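Local coordinates for tyrosine-protein phosphatase YwqE (Bacillus subtilis, PDB 3QY7) that removes phosphate from phosphotyrosine-containing proteins, including YwqD, YwqF and Ssb, as a manganese-dependent phosphatase of the PHP-like, TIM-barrel kind, at residues C6-A11 with R35-T40; D21-A26 with E69-H74. All blocks are in the same frame, centred on the assembly; numbering follows the deposited sequence.

Interaction 1 (C6-A11 with R35-T40); sequences CHILPA and RTIIAT. With FE (Fe (III) ion), chain C.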
ATOM      1  N   CYS A   6       2.428  -5.009   1.549  1.00  8.98           N
ATOM      2  CA  CYS A   6       2.376  -6.456   1.775  1.00  9.58           C
ATOM      3  C   CYS A   6       3.030  -6.809   3.101  1.00 10.49           C
ATOM      4  O   CYS A   6       4.093  -6.285   3.448  1.00 10.02           O
ATOM      5  CB  CYS A   6       3.096  -7.171   0.634  1.00 10.18           C
ATOM      6  SG  CYS A   6       2.763  -8.938   0.579  1.00 10.63           S
ATOM      7  N   HIS A   7       2.388  -7.695   3.853  1.00  9.86           N
ATOM      8  CA  HIS A   7       2.878  -8.074   5.161  1.00 10.96           C
ATOM      9  C   HIS A   7       3.454  -9.473   5.097  1.00 11.72           C
ATOM     10  O   HIS A   7       3.029 -10.400   5.803  1.00 12.69           O
ATOM     11  CB  HIS A   7       1.751  -7.894   6.184  1.00 11.03           C
ATOM     12  CG  HIS A   7       1.256  -6.488   6.247  1.00 11.31           C
ATOM     13  ND1 HIS A   7       1.726  -5.581   7.173  1.00 11.67           N
ATOM     14  CD2 HIS A   7       0.396  -5.808   5.453  1.00 10.09           C
ATOM     15  CE1 HIS A   7       1.130  -4.417   6.974  1.00  8.72           C
ATOM     16  NE2 HIS A   7       0.332  -4.520   5.928  1.00 12.48           N
ATOM     17  N   ILE A   8       4.455  -9.613   4.221  1.00 11.66           N
ATOM     18  CA  ILE A   8       5.117 -10.886   3.954  1.00 11.69           C
ATOM     19  C   ILE A   8       6.282 -11.186   4.915  1.00 11.84           C
ATOM     20  O   ILE A   8       6.642 -12.348   5.088  1.00 12.53           O
ATOM     21  CB  ILE A   8       5.576 -10.994   2.467  1.00 11.95           C
ATOM     22  CG1 ILE A   8       5.905 -12.446   2.095  1.00 11.75           C
ATOM     23  CG2 ILE A   8       6.764 -10.064   2.197  1.00 12.28           C
ATOM     24  CD1 ILE A   8       6.063 -12.642   0.589  1.00 12.11           C
ATOM     25  N   LEU A   9       6.863 -10.159   5.538  1.00 11.49           N
ATOM     26  CA  LEU A   9       7.953 -10.394   6.489  1.00 12.27           C
ATOM     27  C   LEU A   9       7.423 -11.103   7.739  1.00 13.79           C
ATOM     28  O   LEU A   9       6.378 -10.723   8.274  1.00 13.75           O
ATOM     29  CB  LEU A   9       8.676  -9.098   6.859  1.00 12.38           C
ATOM     30  CG  LEU A   9       9.406  -8.418   5.701  1.00 11.80           C
ATOM     31  CD1 LEU A   9      10.068  -7.120   6.140  1.00 13.10           C
ATOM     32  CD2 LEU A   9      10.428  -9.350   4.999  1.00 13.00           C
ATOM     33  N   PRO A  10       8.140 -12.137   8.183  1.00 14.41           N
ATOM     34  CA  PRO A  10       7.674 -12.958   9.299  1.00 16.12           C
ATOM     35  C   PRO A  10       7.965 -12.344  10.661  1.00 17.73           C
ATOM     36  O   PRO A  10       8.989 -11.663  10.833  1.00 17.44           O
ATOM     37  CB  PRO A  10       8.495 -14.233   9.139  1.00 16.05           C
ATOM     38  CG  PRO A  10       9.817 -13.731   8.600  1.00 16.60           C
ATOM     39  CD  PRO A  10       9.423 -12.630   7.638  1.00 14.71           C
ATOM     40  N   ALA A  11       7.061 -12.606  11.608  1.00 18.76           N
ATOM     41  CA  ALA A  11       7.220 -12.223  13.011  1.00 20.16           C
ATOM     42  C   ALA A  11       7.492 -10.732  13.183  1.00 20.61           C
ATOM     43  O   ALA A  11       8.358 -10.335  13.969  1.00 21.59           O
ATOM     44  CB  ALA A  11       8.328 -13.062  13.669  1.00 20.52           C
ATOM     45  N   ARG A  35       6.433 -10.031  -9.291  1.00 12.64           N
ATOM     46  CA  ARG A  35       7.863 -10.392  -9.261  1.00 13.75           C
ATOM     47  C   ARG A  35       8.594  -9.645  -8.158  1.00 12.16           C
ATOM     48  O   ARG A  35       9.690 -10.035  -7.751  1.00 12.18           O
ATOM     49  CB  ARG A  35       8.580 -10.059 -10.588  1.00 14.97           C
ATOM     50  CG  ARG A  35       7.760 -10.139 -11.869  1.00 21.70           C
ATOM     51  CD  ARG A  35       7.100 -11.483 -12.095  1.00 29.22           C
ATOM     52  NE  ARG A  35       8.044 -12.545 -12.444  1.00 34.56           N
ATOM     53  CZ  ARG A  35       8.350 -13.577 -11.658  1.00 36.87           C
ATOM     54  NH1 ARG A  35       7.799 -13.703 -10.453  1.00 36.80           N
ATOM     55  NH2 ARG A  35       9.211 -14.491 -12.090  1.00 39.19           N
ATOM     56  N   THR A  36       7.991  -8.551  -7.696  1.00 11.03           N
ATOM     57  CA  THR A  36       8.663  -7.674  -6.757  1.00 10.37           C
ATOM     58  C   THR A  36       7.648  -7.240  -5.713  1.00  9.54           C
ATOM     59  O   THR A  36       6.562  -6.797  -6.082  1.00 11.19           O
ATOM     60  CB  THR A  36       9.231  -6.432  -7.459  1.00 10.63           C
ATOM     61  OG1 THR A  36      10.016  -6.838  -8.600  1.00 12.39           O
ATOM     62  CG2 THR A  36      10.092  -5.606  -6.496  1.00 10.61           C
ATOM     63  N   ILE A  37       8.004  -7.368  -4.434  1.00  9.57           N
ATOM     64  CA  ILE A  37       7.146  -6.926  -3.339  1.00  9.16           C
ATOM     65  C   ILE A  37       7.898  -5.920  -2.509  1.00  9.14           C
ATOM     66  O   ILE A  37       9.036  -6.165  -2.120  1.00  9.87           O
ATOM     67  CB  ILE A  37       6.704  -8.107  -2.429  1.00  8.66           C
ATOM     68  CG1 ILE A  37       5.727  -9.002  -3.202  1.00  9.74           C
ATOM     69  CG2 ILE A  37       6.077  -7.553  -1.122  1.00  8.97           C
ATOM     70  CD1 ILE A  37       5.263 -10.250  -2.469  1.00 10.17           C
ATOM     71  N   ILE A  38       7.272  -4.777  -2.234  1.00  9.35           N
ATOM     72  CA  ILE A  38       7.821  -3.916  -1.204  1.00  9.68           C
ATOM     73  C   ILE A  38       7.183  -4.359   0.116  1.00  9.78           C
ATOM     74  O   ILE A  38       5.971  -4.191   0.316  1.00 10.76           O
ATOM     75  CB  ILE A  38       7.549  -2.426  -1.454  1.00 10.21           C
ATOM     76  CG1 ILE A  38       8.041  -2.025  -2.846  1.00 10.40           C
ATOM     77  CG2 ILE A  38       8.220  -1.589  -0.370  1.00 10.61           C
ATOM     78  CD1 ILE A  38       7.699  -0.542  -3.229  1.00 12.88           C
ATOM     79  N   ALA A  39       7.978  -4.965   0.986  1.00 10.03           N
ATOM     80  CA  ALA A  39       7.449  -5.380   2.297  1.00 10.09           C
ATOM     81  C   ALA A  39       7.155  -4.139   3.094  1.00 10.09           C
ATOM     82  O   ALA A  39       7.971  -3.208   3.132  1.00 10.92           O
ATOM     83  CB  ALA A  39       8.419  -6.250   3.025  1.00 10.17           C
ATOM     84  N   THR A  40       5.957  -4.091   3.697  1.00 10.11           N
ATOM     85  CA  THR A  40       5.537  -2.913   4.459  1.00 10.46           C
ATOM     86  C   THR A  40       5.026  -3.322   5.841  1.00 11.18           C
ATOM     87  O   THR A  40       3.832  -3.117   6.138  1.00 11.78           O
ATOM     88  CB  THR A  40       4.448  -2.123   3.740  1.00  9.79           C
ATOM     89  OG1 THR A  40       3.339  -2.984   3.457  1.00 10.85           O
ATOM     90  CG2 THR A  40       4.976  -1.566   2.430  1.00  9.43           C
TER
HETATM   91 FE    FE C 264      -1.344  -3.227   5.688  1.00 12.53          FE
HETATM   92  O   HOH W   1      -2.969  -2.294   5.760  1.00 13.34           O

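Interaction 2 (D21-A26 with E69-H74); sequences DSIEMA and EDIPLH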
ATOM      1  N   ASP A  21       5.317 -19.352   6.389  1.00 16.01           N
ATOM      2  CA  ASP A  21       4.180 -18.545   5.895  1.00 15.75           C
ATOM      3  C   ASP A  21       4.663 -17.598   4.804  1.00 15.02           C
ATOM      4  O   ASP A  21       4.006 -17.456   3.759  1.00 14.41           O
ATOM      5  CB  ASP A  21       3.544 -17.701   7.005  1.00 15.76           C
ATOM      6  CG  ASP A  21       2.901 -18.529   8.080  1.00 18.52           C
ATOM      7  OD1 ASP A  21       2.401 -19.632   7.783  1.00 21.12           O
ATOM      8  OD2 ASP A  21       2.901 -18.062   9.230  1.00 19.55           O
ATOM      9  N   SER A  22       5.802 -16.948   5.044  1.00 14.31           N
ATOM     10  CA  SER A  22       6.345 -15.978   4.082  1.00 13.83           C
ATOM     11  C   SER A  22       6.534 -16.623   2.705  1.00 13.80           C
ATOM     12  O   SER A  22       6.186 -16.039   1.664  1.00 13.11           O
ATOM     13  CB  SER A  22       7.687 -15.395   4.562  1.00 13.35           C
ATOM     14  OG  SER A  22       7.605 -14.794   5.846  1.00 13.50           O
ATOM     15  N   ILE A  23       7.086 -17.832   2.716  1.00 13.48           N
ATOM     16  CA  ILE A  23       7.355 -18.593   1.506  1.00 14.21           C
ATOM     17  C   ILE A  23       6.060 -18.972   0.777  1.00 13.86           C
ATOM     18  O   ILE A  23       5.985 -18.892  -0.455  1.00 14.05           O
ATOM     19  CB  ILE A  23       8.186 -19.851   1.838  1.00 14.02           C
ATOM     20  CG1 ILE A  23       9.600 -19.458   2.276  1.00 15.69           C
ATOM     21  CG2 ILE A  23       8.240 -20.810   0.644  1.00 16.42           C
ATOM     22  CD1 ILE A  23      10.306 -20.609   2.928  1.00 19.17           C
ATOM     23  N   GLU A  24       5.033 -19.367   1.533  1.00 14.53           N
ATOM     24  CA  GLU A  24       3.728 -19.667   0.918  1.00 14.68           C
ATOM     25  C   GLU A  24       3.109 -18.432   0.277  1.00 13.70           C
ATOM     26  O   GLU A  24       2.527 -18.508  -0.816  1.00 13.97           O
ATOM     27  CB  GLU A  24       2.765 -20.288   1.926  1.00 15.51           C
ATOM     28  CG  GLU A  24       3.225 -21.633   2.460  1.00 19.54           C
ATOM     29  CD  GLU A  24       3.474 -22.633   1.351  1.00 25.17           C
ATOM     30  OE1 GLU A  24       2.492 -23.043   0.695  1.00 29.04           O
ATOM     31  OE2 GLU A  24       4.652 -22.989   1.122  1.00 29.04           O
ATOM     32  N   MET A  25       3.246 -17.294   0.953  1.00 13.61           N
ATOM     33  CA  MET A  25       2.757 -16.041   0.396  1.00 12.57           C
ATOM     34  C   MET A  25       3.526 -15.689  -0.862  1.00 12.55           C
ATOM     35  O   MET A  25       2.930 -15.248  -1.846  1.00 13.09           O
ATOM     36  CB  MET A  25       2.842 -14.904   1.423  1.00 12.09           C
ATOM     37  CG  MET A  25       1.881 -15.096   2.595  1.00 12.48           C
ATOM     38  SD  MET A  25       2.142 -13.900   3.929  1.00 13.22           S
ATOM     39  CE  MET A  25       1.602 -12.363   3.179  1.00 13.55           C
ATOM     40  N   ALA A  26       4.847 -15.883  -0.833  1.00 12.36           N
ATOM     41  CA  ALA A  26       5.655 -15.604  -2.012  1.00 12.30           C
ATOM     42  C   ALA A  26       5.232 -16.445  -3.233  1.00 12.45           C
ATOM     43  O   ALA A  26       5.130 -15.917  -4.345  1.00 12.43           O
ATOM     44  CB  ALA A  26       7.108 -15.805  -1.704  1.00 12.55           C
ATOM     45  N   GLU A  69      14.722 -21.594  -2.023  1.00 15.64           N
ATOM     46  CA  GLU A  69      13.527 -22.304  -2.440  1.00 15.85           C
ATOM     47  C   GLU A  69      13.204 -22.187  -3.930  1.00 15.04           C
ATOM     48  O   GLU A  69      12.168 -22.680  -4.377  1.00 14.74           O
ATOM     49  CB  GLU A  69      12.317 -21.818  -1.621  1.00 16.42           C
ATOM     50  CG  GLU A  69      12.418 -22.003  -0.090  1.00 18.33           C
ATOM     51  CD  GLU A  69      12.571 -23.454   0.365  1.00 24.02           C
ATOM     52  OE1 GLU A  69      12.172 -24.380  -0.376  1.00 26.07           O
ATOM     53  OE2 GLU A  69      13.113 -23.662   1.474  1.00 26.32           O
ATOM     54  N   ASP A  70      14.071 -21.504  -4.682  1.00 14.11           N
ATOM     55  CA  ASP A  70      13.904 -21.308  -6.123  1.00 14.04           C
ATOM     56  C   ASP A  70      12.620 -20.561  -6.508  1.00 13.80           C
ATOM     57  O   ASP A  70      11.964 -20.889  -7.502  1.00 14.08           O
ATOM     58  CB  ASP A  70      13.969 -22.648  -6.870  1.00 14.25           C
ATOM     59  CG  ASP A  70      14.389 -22.477  -8.315  1.00 17.92           C
ATOM     60  OD1 ASP A  70      15.240 -21.606  -8.581  1.00 16.52           O
ATOM     61  OD2 ASP A  70      13.844 -23.178  -9.197  1.00 21.37           O
ATOM     62  N   ILE A  71      12.289 -19.550  -5.716  1.00 12.78           N
ATOM     63  CA  ILE A  71      11.086 -18.733  -5.948  1.00 12.48           C
ATOM     64  C   ILE A  71      11.488 -17.377  -6.547  1.00 12.46           C
ATOM     65  O   ILE A  71      12.260 -16.637  -5.932  1.00 11.61           O
ATOM     66  CB  ILE A  71      10.279 -18.543  -4.649  1.00 12.32           C
ATOM     67  CG1 ILE A  71       9.852 -19.910  -4.090  1.00 12.96           C
ATOM     68  CG2 ILE A  71       9.066 -17.603  -4.913  1.00 12.56           C
ATOM     69  CD1 ILE A  71       9.346 -19.884  -2.659  1.00 14.29           C
ATOM     70  N   PRO A  72      10.977 -17.045  -7.757  1.00 12.53           N
ATOM     71  CA  PRO A  72      11.408 -15.814  -8.437  1.00 12.88           C
ATOM     72  C   PRO A  72      10.648 -14.591  -7.916  1.00 13.16           C
ATOM     73  O   PRO A  72       9.801 -14.035  -8.602  1.00 13.52           O
ATOM     74  CB  PRO A  72      11.081 -16.100  -9.904  1.00 13.02           C
ATOM     75  CG  PRO A  72       9.936 -17.071  -9.844  1.00 12.47           C
ATOM     76  CD  PRO A  72      10.053 -17.845  -8.582  1.00 13.38           C
ATOM     77  N   LEU A  73      10.955 -14.197  -6.696  1.00 12.63           N
ATOM     78  CA  LEU A  73      10.381 -13.013  -6.104  1.00 12.81           C
ATOM     79  C   LEU A  73      11.418 -12.208  -5.345  1.00 12.96           C
ATOM     80  O   LEU A  73      12.146 -12.768  -4.616  1.00 14.33           O
ATOM     81  CB  LEU A  73       9.263 -13.382  -5.166  1.00 13.31           C
ATOM     82  CG  LEU A  73       8.516 -12.143  -4.675  1.00 15.69           C
ATOM     83  CD1 LEU A  73       7.275 -11.961  -5.289  1.00 18.68           C
ATOM     84  CD2 LEU A  73       8.473 -11.960  -3.223  1.00 18.11           C
ATOM     85  N   HIS A  74      11.422 -10.896  -5.514  1.00 11.68           N
ATOM     86  CA  HIS A  74      12.375 -10.020  -4.815  1.00 11.01           C
ATOM     87  C   HIS A  74      11.620  -9.114  -3.857  1.00 11.36           C
ATOM     88  O   HIS A  74      10.663  -8.441  -4.255  1.00 11.34           O
ATOM     89  CB  HIS A  74      13.154  -9.211  -5.864  1.00 11.24           C
ATOM     90  CG  HIS A  74      14.216  -8.292  -5.324  1.00 10.99           C
ATOM     91  ND1 HIS A  74      14.983  -8.567  -4.211  1.00 15.81           N
ATOM     92  CD2 HIS A  74      14.698  -7.130  -5.827  1.00 10.52           C
ATOM     93  CE1 HIS A  74      15.854  -7.591  -4.026  1.00 13.86           C
ATOM     94  NE2 HIS A  74      15.708  -6.713  -4.998  1.00 15.18           N
TER

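Interaction 1 (C6-A11 with R35-T40)
Cys6 and Thr40 are tied together twice. The Cys6 N-H goes to Thr40 OG1 at 2.9 Å, moderately bent at 150°, while Thr40 N returns an almost straight bond of 2.9 Å to Cys6 O. In Thr40, chi1 of 56° sets OG1 between the backbone N and the carbonyl carbon, where it can take the Cys6 N-H. The same hydroxyl sits over one face of the His7 ring, displaced toward the rim. Thr40 O lies on that same side of the ring, 3.1 Å from His7 CE1. His7 NE2 binds an iron(III) ion at 2.1 Å, and His5, Glu80 and Asp194 hold the same ion. His7 ND1 is hydrogen-bonded to Asp13, a second-shell carboxylate; with both nitrogens engaged, the ring has little freedom to rotate. This iron is one of three metal ions in the site of a PHP-like phosphatase, and Glu80 is shared with the second iron. The site is in the usual TIM-barrel place: the loop following strand 2-3 carries the histidine past the end of the neighbouring parallel strand 36-38. Farther from the metal the contact turns apolar. Cys6 lays CB against Ile37 CG2 at 3.5 Å, a tight carbon pair; SG, anti to the backbone N (chi1 -166°), lies near both CG2 and CD1 of that isoleucine. Ile8 crosses Ile37 at about a right angle, their CD1 methyls 4.0 Å apart. Leu9 rests its CG and CD1 against Ala39 CB, each at 3.6 Å, with CD2 farther off, and it also packs on Val55, Ala58 and Leu62 of helix 52-68.

Interaction 2 (D21-A26 with E69-H74)
Ile23 and Ala26, one turn apart on helix 19-31, face Glu69, Ile71 and Leu73 in the link that leads from helix 52-68 into strand 74-76. This is the outer, helical layer of the TIM barrel, where one helix packs against the loop by which its neighbour returns to the parallel sheet. The contact itself is apolar. Ile23 uses both branches: CG2 meets Ile71 CD1 at 3.6 Å, the two side chains crossing at about a right angle, and CD1 reaches Glu69 CG at 3.9 Å. Ile71 is likewise split, since CG1 lies opposite its carbonyl carbon (chi1 -59°) and carries CD1 to Ile23, while CG2 turns to Ala26 CB at 4.2 Å. Val30 and Arg27 of the same helix also touch Ile71.

No hydrogen bond joins the two segments, and the Glu69 carboxylate finds its partners elsewhere. Glu69 offers Ile23 its aliphatic part, bent at chi2, and its carboxylate forms a salt bridge with Arg65, with a long, weak ion pair to Arg27. Within the link, Asp70 leaves helix 52-68 with positive phi in a Schellman motif, and Pro72 centres an inverse gamma turn closed by Leu73 N to Ile71 O at 2.9 Å. Past that turn, Leu73 CD2 lies 4.4 Å from Ala26 CB.

The two contacts alternate along the chain: 6-11, 21-26, 35-40, then 69-74. Their centres are about 10 Å apart on one side of the barrel, with interaction 1 closer to the middle and interaction 2 in the outer layer. Helix 19-31 and strand 36-38 are consecutive elements, and strand 36-38 lies between 2-3 and 74-76 in one parallel sheet. Two probable hydrogen bonds couple the contacts directly. Ile8 O with Ser22 OG, at 2.7 Å, ties the loop carrying an iron ligand to helix 19-31, while Ile37 N with His74 O, at 2.9 Å, ties strand 36-38 to the start of strand 74-76.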